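Local coordinates for cytosine-specific methyltransferase (Escherichia coli O157:H7 EDL933, PDB 3G7U), which probably transfers a methyl group from S-adenosyl-L-methionine to carbon 5 of cytosine in DNA, as other members of the C5-methyltransferase family do, at residues K194-G199 with A325-F330; Y156-I161 with S352-E357; R216-D221 with N250-C255. One frame throughout, in Å; residues are numbered along the deposited sequence.

Interaction 1 (K194-G199 with A325-F330); sequences KDALYG and ARLQGF
Arg326 reaches from its helix to the end of the short helix 193-196 and grips two backbone carbonyls with one nitrogen. Its NH2 donates to Ala196 O at 2.9 Å. The same NH2 donates to Tyr198 O, also at 2.9 Å, and this bond is the straighter one, with an N-H...O angle of 165°. Tyr198 O lies in the plane of the guanidinium, whereas Ala196 O is tilted 17° out of it. Seen from the acceptor, NH2 stands above the plane of the Tyr198 carbonyl and not on a lone pair. A water closes a second link, giving a hydrogen to Tyr198 O and taking one from Arg326 NH1, 2.8 Å from the water O. The arginine chain runs extended from CG to NE, which carries the guanidinium to the carbonyls at the end of helix 193-196, while CD passes 3.0 Å from Ala196 O. Asp332 forms a salt bridge with NH1 and so holds the other end of the guanidinium.

Next to these polar bonds the contact is apolar. Leu327 CD2 meets the methyl group of Ala196, with CB 3.9 Å away. Leu197 starts out pointing away from the helix of Arg326, but chi1 -60° sets CG beside the backbone N, and with chi2 trans its CD2 comes back to 4.1 Å from Leu327 CG. The two leucine side chains cross at about a right angle.

Beyond Leu327, the helix 321-328 stops in a Schellman motif at Gly329, which has positive phi. The sequence Arg-Leu-Gln-Gly-Phe, running from the helix through its end, is consistent with motif IX of the C5-methyltransferases. The contact joins this helix to the chain entering the region between motifs VIII and IX, where this family carries its target-recognition segment.

Interaction 2 (Y156-I161 with S352-E357); sequences YGAPTI and SPIVAE
Tyr156 meets the helix of Val355 at the root of its ring, not through a face: CB lies 4.2 Å from Val355 CG2. The ring itself is placed by residues around the contact. It meets the ring of Tyr358 edge-to-face, and the Tyr156 side chain touches Val151 and Pro185. Its OH is hydrogen-bonded to Phe183 O.

The next flat groups are the peptides that follow Tyr156. Ile354 works against their carbonyl oxygens with two branches. CG2 comes to 3.2 Å from Tyr156 O, a close approach of a methyl group to an oxygen. CD1 reaches farther along the loop, to 3.7 Å from Gly157 O and 4.0 Å from Ala158 CA. With CG2 anti to the backbone N and CG1 beside it (chi1 -66°), one branch is aimed at Tyr156 O and the other at Gly157 and Ala158. Gly157, with positive phi, turns the chain over the isoleucine.

The sequence of the loop is consistent with the start of motif VIII in C5-methyltransferases. The Ser-Pro opening of helix 353-367 is consistent with motif X. The contact packs a loop between strands 143-152 and 163-171, at one edge of the Rossmann-like sheet, onto the first turn of the C-terminal helix.

Ser352 is the N-cap of that helix. Its OG accepts from Ile354 N at 3.2 Å and is also hydrogen-bonded to Gln328 O, so two polar partners hold the buried hydroxyl. The methyl group of Ala158 rests against it, with CB 3.8 Å from Ser352 OG. Ala158 CB also faces the tip of Ile354, 4.3 Å from CD1. Farther into the helix, Val355 touches Val151 of the strand before the loop, and Ala356 packs on Leu15 of helix 14-22.

Interaction 3 (R216-D221 with N250-C255); sequences RTIKKD and NIISGC
Arg216 and Ile252 pair through both backbone groups as an antiparallel hydrogen-bonded pair. Arg216 N donates to Ile252 O at 2.9 Å, and Ile252 N returns a bond to Arg216 O at 3.0 Å. Two residues on, Ile218 N donates to Asn250 O at 2.7 Å, with an N-H...O angle of 165°. Between these bonds lies the non-hydrogen-bonded pair Thr217-Ile251. Here Thr217 CA approaches Asn250 O at 3.1 Å in a CA-H...O contact.

Lys220 NZ reaches Asn250 OD1 at 3.2 Å and also donates to Leu247 O, near the end of helix 241-248. The lysine chain bends at chi3 and chi4, which brings NZ to OD1 only 17° out of the plane of the Asn250 side-chain carbonyl. One water links Asn250 ND2 to Ile218 O; a second, with longer bonds, links it to Lys220 O. A further water joins Arg216 NH1 to Cys255 O, while the same NH1 is bonded to Ile203 O.

Side chains touch on both faces, sparsely on the one with Thr217 and Ile251, where Thr217 is exposed. There Thr217 OG1 lies 3.6 Å from Ile251 CG1. On the face of Arg216 and Ile252, residues just past the strands join in: Cys255 CB lies 3.7 Å from Arg216 CG, and Ile218 CG2 meets Ile252 CD1, also at 3.7 Å, their side chains crossing at about a right angle. Asp332 touches both isoleucines; Trp231 and Arg326 lie against Ile218, and Arg322 against Ile252.

Asn250, with positive phi, ends helix 241-248 in a Schellman motif and leads straight into the strand. The result is a small two-stranded antiparallel sheet, in the region between motifs VIII and IX that holds the target-recognition segment in C5-methyltransferases.

Overall arrangement
Interaction 2 is wholly buried and lies nearest the centre of the chain. From contact centre to chain centre it is about 9 Å for interaction 2, about 14 Å for interaction 1, also buried, and about 21 Å for interaction 3, partly buried. Interaction 2 is apolar across its segments, interaction 1 mixes packing of leucines and an alanine with an arginine on carbonyls, and interaction 3 rests on backbone pairing, a lysine-asparagine bond and waters. The end of helix 321-328 in interaction 1 meets the loop and helix start of interaction 2, and Gly199 O probably bonds to Lys219 N of interaction 3. Interactions 2 and 3 do not touch. Along the chain interaction 3 is innermost.

Interaction 1 (K194-G199 with A325-F330)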
loop_
_atom_site.group_PDB
_atom_site.type_symbol
_atom_site.label_atom_id
_atom_site.label_comp_id
_atom_site.label_asym_id
_atom_site.label_seq_id
_atom_site.Cartn_x
_atom_site.Cartn_y
_atom_site.Cartn_z
ATOM N N LYS A 194 19.205 -4.618 -3.911
ATOM C CA LYS A 194 19.775 -5.749 -4.614
ATOM C C LYS A 194 18.987 -7.008 -4.365
ATOM O O LYS A 194 18.771 -7.798 -5.277
ATOM C CB LYS A 194 21.263 -5.905 -4.218
ATOM C CG LYS A 194 21.939 -7.235 -4.523
ATOM C CD LYS A 194 23.434 -7.164 -4.105
ATOM C CE LYS A 194 24.332 -8.120 -4.912
ATOM N NZ LYS A 194 25.807 -7.769 -4.778
ATOM N N ASP A 195 18.539 -7.214 -3.128
ATOM C CA ASP A 195 17.749 -8.415 -2.818
ATOM C C ASP A 195 16.365 -8.342 -3.451
ATOM O O ASP A 195 15.827 -9.359 -3.893
ATOM C CB ASP A 195 17.528 -8.565 -1.306
ATOM C CG ASP A 195 18.830 -8.666 -0.509
ATOM O OD1 ASP A 195 19.798 -9.286 -0.997
ATOM O OD2 ASP A 195 18.861 -8.120 0.622
ATOM N N ALA A 196 15.780 -7.146 -3.471
ATOM C CA ALA A 196 14.363 -7.043 -3.919
ATOM C C ALA A 196 14.281 -7.250 -5.421
ATOM O O ALA A 196 13.334 -7.847 -5.906
ATOM C CB ALA A 196 13.786 -5.674 -3.559
ATOM N N LEU A 197 15.315 -6.809 -6.128
ATOM C CA LEU A 197 15.347 -6.839 -7.608
ATOM C C LEU A 197 15.938 -8.124 -8.195
ATOM O O LEU A 197 15.989 -8.273 -9.418
ATOM C CB LEU A 197 16.087 -5.623 -8.142
ATOM C CG LEU A 197 15.480 -4.284 -7.748
ATOM C CD1 LEU A 197 16.083 -3.171 -8.569
ATOM C CD2 LEU A 197 13.961 -4.310 -7.915
ATOM N N TYR A 198 16.300 -9.077 -7.324
ATOM C CA TYR A 198 16.913 -10.349 -7.727
ATOM C C TYR A 198 16.090 -11.066 -8.772
ATOM O O TYR A 198 14.872 -11.286 -8.571
ATOM C CB TYR A 198 17.079 -11.317 -6.534
ATOM C CG TYR A 198 17.385 -12.735 -7.005
ATOM C CD1 TYR A 198 18.682 -13.081 -7.373
ATOM C CD2 TYR A 198 16.376 -13.697 -7.153
ATOM C CE1 TYR A 198 18.982 -14.350 -7.840
ATOM C CE2 TYR A 198 16.658 -14.963 -7.647
ATOM C CZ TYR A 198 17.980 -15.266 -7.981
ATOM O OH TYR A 198 18.315 -16.495 -8.453
ATOM N N GLY A 199 16.749 -11.485 -9.856
ATOM C CA GLY A 199 16.150 -12.468 -10.793
ATOM C C GLY A 199 15.238 -11.897 -11.872
ATOM O O GLY A 199 14.711 -12.630 -12.710
ATOM N N ALA A 325 7.179 -1.866 -7.769
ATOM C CA ALA A 325 6.231 -2.701 -6.979
ATOM C C ALA A 325 7.004 -3.530 -5.990
ATOM O O ALA A 325 6.619 -3.635 -4.816
ATOM C CB ALA A 325 5.423 -3.616 -7.876
ATOM N N ARG A 326 8.115 -4.144 -6.451
ATOM C CA ARG A 326 8.896 -4.941 -5.529
ATOM C C ARG A 326 9.480 -4.077 -4.423
ATOM O O ARG A 326 9.474 -4.450 -3.240
ATOM C CB ARG A 326 10.022 -5.646 -6.277
ATOM C CG ARG A 326 9.555 -6.752 -7.179
ATOM C CD ARG A 326 10.654 -7.774 -7.267
ATOM N NE ARG A 326 10.309 -9.013 -8.002
ATOM C CZ ARG A 326 11.223 -9.899 -8.373
ATOM N NH1 ARG A 326 10.891 -10.992 -9.057
ATOM N NH2 ARG A 326 12.497 -9.661 -8.068
ATOM N N LEU A 327 9.997 -2.924 -4.787
ATOM C CA LEU A 327 10.612 -2.087 -3.793
ATOM C C LEU A 327 9.590 -1.559 -2.774
ATOM O O LEU A 327 9.943 -1.231 -1.652
ATOM C CB LEU A 327 11.329 -0.934 -4.497
ATOM C CG LEU A 327 12.500 -1.435 -5.360
ATOM C CD1 LEU A 327 12.976 -0.267 -6.240
ATOM C CD2 LEU A 327 13.679 -1.898 -4.433
ATOM N N GLN A 328 8.319 -1.497 -3.162
ATOM C CA GLN A 328 7.278 -0.997 -2.261
ATOM C C GLN A 328 6.716 -2.111 -1.377
ATOM O O GLN A 328 6.036 -1.824 -0.404
ATOM C CB GLN A 328 6.183 -0.307 -3.107
ATOM C CG GLN A 328 5.029 0.321 -2.397
ATOM C CD GLN A 328 5.413 1.530 -1.584
ATOM O OE1 GLN A 328 6.490 2.115 -1.752
ATOM N NE2 GLN A 328 4.522 1.915 -0.676
ATOM N N GLY A 329 7.085 -3.361 -1.649
ATOM C CA GLY A 329 6.612 -4.487 -0.886
ATOM C C GLY A 329 5.390 -5.194 -1.445
ATOM O O GLY A 329 4.743 -5.960 -0.735
ATOM N N PHE A 330 5.078 -4.990 -2.725
ATOM C CA PHE A 330 3.991 -5.732 -3.343
ATOM C C PHE A 330 4.495 -7.076 -3.865
ATOM O O PHE A 330 5.628 -7.197 -4.329
ATOM C CB PHE A 330 3.378 -4.929 -4.524
ATOM C CG PHE A 330 2.365 -3.889 -4.112
ATOM C CD1 PHE A 330 1.008 -4.219 -3.999
ATOM C CD2 PHE A 330 2.774 -2.582 -3.925
ATOM C CE1 PHE A 330 0.082 -3.239 -3.642
ATOM C CE2 PHE A 330 1.871 -1.601 -3.561
ATOM C CZ PHE A 330 0.528 -1.939 -3.442
HETATM O O HOH W 1 12.901 -12.815 -9.665
#

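Interaction 2 (Y156-I161 with S352-E357)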
loop_
_atom_site.group_PDB
_atom_site.type_symbol
_atom_site.label_atom_id
_atom_site.label_comp_id
_atom_site.label_asym_id
_atom_site.label_seq_id
_atom_site.Cartn_x
_atom_site.Cartn_y
_atom_site.Cartn_z
ATOM N N TYR A 156 10.342 -2.974 8.778
ATOM C CA TYR A 156 9.462 -4.147 8.691
ATOM C C TYR A 156 9.795 -5.075 7.549
ATOM O O TYR A 156 9.069 -6.043 7.285
ATOM C CB TYR A 156 7.990 -3.736 8.637
ATOM C CG TYR A 156 7.545 -3.088 9.913
ATOM C CD1 TYR A 156 6.860 -3.819 10.884
ATOM C CD2 TYR A 156 7.827 -1.751 10.169
ATOM C CE1 TYR A 156 6.456 -3.221 12.079
ATOM C CE2 TYR A 156 7.419 -1.135 11.346
ATOM C CZ TYR A 156 6.748 -1.881 12.298
ATOM O OH TYR A 156 6.345 -1.273 13.447
ATOM N N GLY A 157 10.926 -4.830 6.901
ATOM C CA GLY A 157 11.393 -5.770 5.895
ATOM C C GLY A 157 10.873 -5.403 4.509
ATOM O O GLY A 157 10.899 -6.239 3.625
ATOM N N ALA A 158 10.394 -4.189 4.308
ATOM C CA ALA A 158 10.169 -3.656 2.973
ATOM C C ALA A 158 11.392 -2.933 2.447
ATOM O O ALA A 158 12.098 -2.385 3.194
ATOM C CB ALA A 158 9.037 -2.752 2.982
ATOM N N PRO A 159 11.625 -2.922 1.147
ATOM C CA PRO A 159 12.866 -2.367 0.625
ATOM C C PRO A 159 12.852 -0.879 0.451
ATOM O O PRO A 159 13.484 -0.417 -0.409
ATOM C CB PRO A 159 12.981 -3.007 -0.747
ATOM C CG PRO A 159 12.139 -4.138 -0.724
ATOM C CD PRO A 159 11.023 -3.843 0.187
ATOM N N THR A 160 12.091 -0.154 1.231
ATOM C CA THR A 160 11.982 1.268 1.052
ATOM C C THR A 160 11.961 1.945 2.400
ATOM O O THR A 160 11.497 1.383 3.332
ATOM C CB THR A 160 10.701 1.616 0.292
ATOM O OG1 THR A 160 10.542 3.007 0.192
ATOM C CG2 THR A 160 9.537 1.075 0.976
ATOM N N ILE A 161 12.483 3.157 2.464
ATOM C CA ILE A 161 12.595 3.841 3.753
ATOM C C ILE A 161 11.447 4.816 4.003
ATOM O O ILE A 161 11.548 5.652 4.902
ATOM C CB ILE A 161 13.983 4.582 3.948
ATOM C CG1 ILE A 161 14.255 5.588 2.824
ATOM C CG2 ILE A 161 15.109 3.589 4.054
ATOM C CD1 ILE A 161 15.119 6.758 3.213
ATOM N N SER A 352 2.855 0.256 1.935
ATOM C CA SER A 352 3.519 -1.063 1.686
ATOM C C SER A 352 2.692 -2.208 2.253
ATOM O O SER A 352 2.337 -2.148 3.445
ATOM C CB SER A 352 4.881 -1.133 2.386
ATOM O OG SER A 352 5.370 -2.449 2.201
ATOM N N PRO A 353 2.380 -3.233 1.441
ATOM C CA PRO A 353 1.665 -4.388 1.992
ATOM C C PRO A 353 2.393 -5.104 3.139
ATOM O O PRO A 353 1.761 -5.755 3.968
ATOM C CB PRO A 353 1.532 -5.334 0.805
ATOM C CG PRO A 353 1.468 -4.445 -0.369
ATOM C CD PRO A 353 2.447 -3.283 -0.035
ATOM N N ILE A 354 3.717 -5.046 3.132
ATOM C CA ILE A 354 4.498 -5.714 4.182
ATOM C C ILE A 354 4.298 -5.006 5.541
ATOM O O ILE A 354 4.035 -5.666 6.545
ATOM C CB ILE A 354 5.977 -5.736 3.768
ATOM C CG1 ILE A 354 6.140 -6.625 2.539
ATOM C CG2 ILE A 354 6.862 -6.161 4.977
ATOM C CD1 ILE A 354 7.622 -6.636 1.980
ATOM N N VAL A 355 4.413 -3.677 5.555
ATOM C CA VAL A 355 4.133 -2.853 6.721
ATOM C C VAL A 355 2.674 -3.021 7.154
ATOM O O VAL A 355 2.401 -3.301 8.326
ATOM C CB VAL A 355 4.397 -1.377 6.439
ATOM C CG1 VAL A 355 3.951 -0.525 7.619
ATOM C CG2 VAL A 355 5.887 -1.149 6.137
ATOM N N ALA A 356 1.746 -2.899 6.195
ATOM C CA ALA A 356 0.319 -3.070 6.502
ATOM C C ALA A 356 0.030 -4.416 7.154
ATOM O O ALA A 356 -0.675 -4.449 8.183
ATOM C CB ALA A 356 -0.554 -2.870 5.228
ATOM N N GLU A 357 0.606 -5.504 6.626
ATOM C CA GLU A 357 0.363 -6.841 7.177
ATOM C C GLU A 357 0.814 -6.932 8.630
ATOM O O GLU A 357 0.101 -7.471 9.490
ATOM C CB GLU A 357 1.076 -7.926 6.393
ATOM C CG GLU A 357 0.683 -9.359 6.889
ATOM C CD GLU A 357 1.513 -10.436 6.248
ATOM O OE1 GLU A 357 2.348 -10.098 5.366
ATOM O OE2 GLU A 357 1.328 -11.613 6.611
#

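Interaction 3 (R216-D221 with N250-C255)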
loop_
_atom_site.group_PDB
_atom_site.type_symbol
_atom_site.label_atom_id
_atom_site.label_comp_id
_atom_site.label_asym_id
_atom_site.label_seq_id
_atom_site.Cartn_x
_atom_site.Cartn_y
_atom_site.Cartn_z
ATOM N N ARG A 216 6.950 -11.416 -18.485
ATOM C CA ARG A 216 8.334 -11.849 -18.644
ATOM C C ARG A 216 8.681 -12.941 -17.655
ATOM O O ARG A 216 8.214 -12.925 -16.509
ATOM C CB ARG A 216 9.281 -10.659 -18.425
ATOM C CG ARG A 216 9.313 -9.623 -19.547
ATOM C CD ARG A 216 9.668 -10.237 -20.925
ATOM N NE ARG A 216 11.039 -10.781 -20.895
ATOM C CZ ARG A 216 12.137 -10.073 -20.921
ATOM N NH1 ARG A 216 12.093 -8.738 -20.975
ATOM N NH2 ARG A 216 13.305 -10.699 -20.905
ATOM N N THR A 217 9.559 -13.859 -18.087
ATOM C CA THR A 217 10.093 -14.899 -17.237
ATOM C C THR A 217 11.118 -14.368 -16.260
ATOM O O THR A 217 11.997 -13.545 -16.624
ATOM C CB THR A 217 10.732 -16.030 -18.124
ATOM O OG1 THR A 217 9.700 -16.629 -18.895
ATOM C CG2 THR A 217 11.435 -17.096 -17.265
ATOM N N ILE A 218 10.974 -14.787 -14.993
ATOM C CA ILE A 218 11.933 -14.446 -13.954
ATOM C C ILE A 218 12.590 -15.704 -13.367
ATOM O O ILE A 218 12.109 -16.828 -13.561
ATOM C CB ILE A 218 11.259 -13.681 -12.806
ATOM C CG1 ILE A 218 10.106 -14.511 -12.234
ATOM C CG2 ILE A 218 10.727 -12.313 -13.302
ATOM C CD1 ILE A 218 9.711 -14.137 -10.813
ATOM N N LYS A 219 13.670 -15.491 -12.641
ATOM C CA LYS A 219 14.251 -16.551 -11.826
ATOM C C LYS A 219 13.609 -16.464 -10.461
ATOM O O LYS A 219 13.593 -15.388 -9.846
ATOM C CB LYS A 219 15.748 -16.348 -11.677
ATOM C CG LYS A 219 16.509 -16.491 -12.955
ATOM C CD LYS A 219 17.989 -16.263 -12.689
ATOM C CE LYS A 219 18.765 -16.287 -13.994
ATOM N NZ LYS A 219 18.220 -17.355 -14.888
ATOM N N LYS A 220 13.021 -17.568 -10.018
ATOM C CA LYS A 220 12.538 -17.646 -8.656
ATOM C C LYS A 220 13.092 -18.856 -7.933
ATOM O O LYS A 220 12.385 -19.812 -7.662
ATOM C CB LYS A 220 11.011 -17.509 -8.534
ATOM C CG LYS A 220 10.109 -18.423 -9.283
ATOM C CD LYS A 220 8.695 -18.063 -8.828
ATOM C CE LYS A 220 7.953 -19.267 -8.301
ATOM N NZ LYS A 220 6.920 -19.788 -9.225
ATOM N N ASP A 221 14.386 -18.798 -7.662
ATOM C CA ASP A 221 15.073 -19.856 -6.943
ATOM C C ASP A 221 15.695 -19.274 -5.682
ATOM O O ASP A 221 16.861 -19.535 -5.376
ATOM C CB ASP A 221 16.149 -20.491 -7.838
ATOM C CG ASP A 221 17.083 -19.459 -8.459
ATOM O OD1 ASP A 221 16.958 -18.260 -8.122
ATOM O OD2 ASP A 221 17.930 -19.842 -9.298
ATOM N N ASN A 250 6.778 -19.051 -13.723
ATOM C CA ASN A 250 7.844 -18.059 -13.516
ATOM C C ASN A 250 7.686 -16.819 -14.389
ATOM O O ASN A 250 8.673 -16.190 -14.763
ATOM C CB ASN A 250 9.238 -18.668 -13.727
ATOM C CG ASN A 250 9.527 -19.862 -12.785
ATOM O OD1 ASN A 250 8.766 -20.159 -11.870
ATOM N ND2 ASN A 250 10.649 -20.512 -13.004
ATOM N N ILE A 251 6.443 -16.453 -14.659
ATOM C CA ILE A 251 6.125 -15.307 -15.514
ATOM C C ILE A 251 5.318 -14.248 -14.765
ATOM O O ILE A 251 4.299 -14.555 -14.155
ATOM C CB ILE A 251 5.363 -15.776 -16.745
ATOM C CG1 ILE A 251 6.315 -16.602 -17.645
ATOM C CG2 ILE A 251 4.790 -14.599 -17.568
ATOM C CD1 ILE A 251 5.586 -17.488 -18.638
ATOM N N ILE A 252 5.779 -13.004 -14.844
ATOM C CA ILE A 252 5.105 -11.911 -14.114
ATOM C C ILE A 252 4.935 -10.675 -15.029
ATOM O O ILE A 252 5.598 -10.561 -16.053
ATOM C CB ILE A 252 5.845 -11.548 -12.848
ATOM C CG1 ILE A 252 7.161 -10.804 -13.174
ATOM C CG2 ILE A 252 6.101 -12.807 -11.903
ATOM C CD1 ILE A 252 7.944 -10.363 -11.965
ATOM N N SER A 253 3.996 -9.787 -14.673
ATOM C CA SER A 253 3.652 -8.615 -15.499
ATOM C C SER A 253 4.504 -7.429 -15.043
ATOM O O SER A 253 5.165 -7.503 -14.004
ATOM C CB SER A 253 2.158 -8.268 -15.363
ATOM O OG SER A 253 1.833 -7.939 -14.005
ATOM N N GLY A 254 4.495 -6.361 -15.847
ATOM C CA GLY A 254 5.047 -5.055 -15.473
ATOM C C GLY A 254 6.509 -4.852 -15.739
ATOM O O GLY A 254 7.097 -3.899 -15.222
ATOM N N CYS A 255 7.122 -5.718 -16.551
ATOM C CA CYS A 255 8.541 -5.591 -16.826
ATOM C C CYS A 255 8.731 -4.746 -18.100
ATOM O O CYS A 255 9.257 -5.207 -19.098
ATOM C CB CYS A 255 9.204 -6.967 -16.971
ATOM S SG CYS A 255 9.074 -7.938 -15.441
HETATM O O HOH W 2 10.014 -6.642 -21.238
HETATM O O HOH W 3 12.765 -19.265 -14.534
HETATM O O HOH W 4 12.137 -21.682 -10.322
#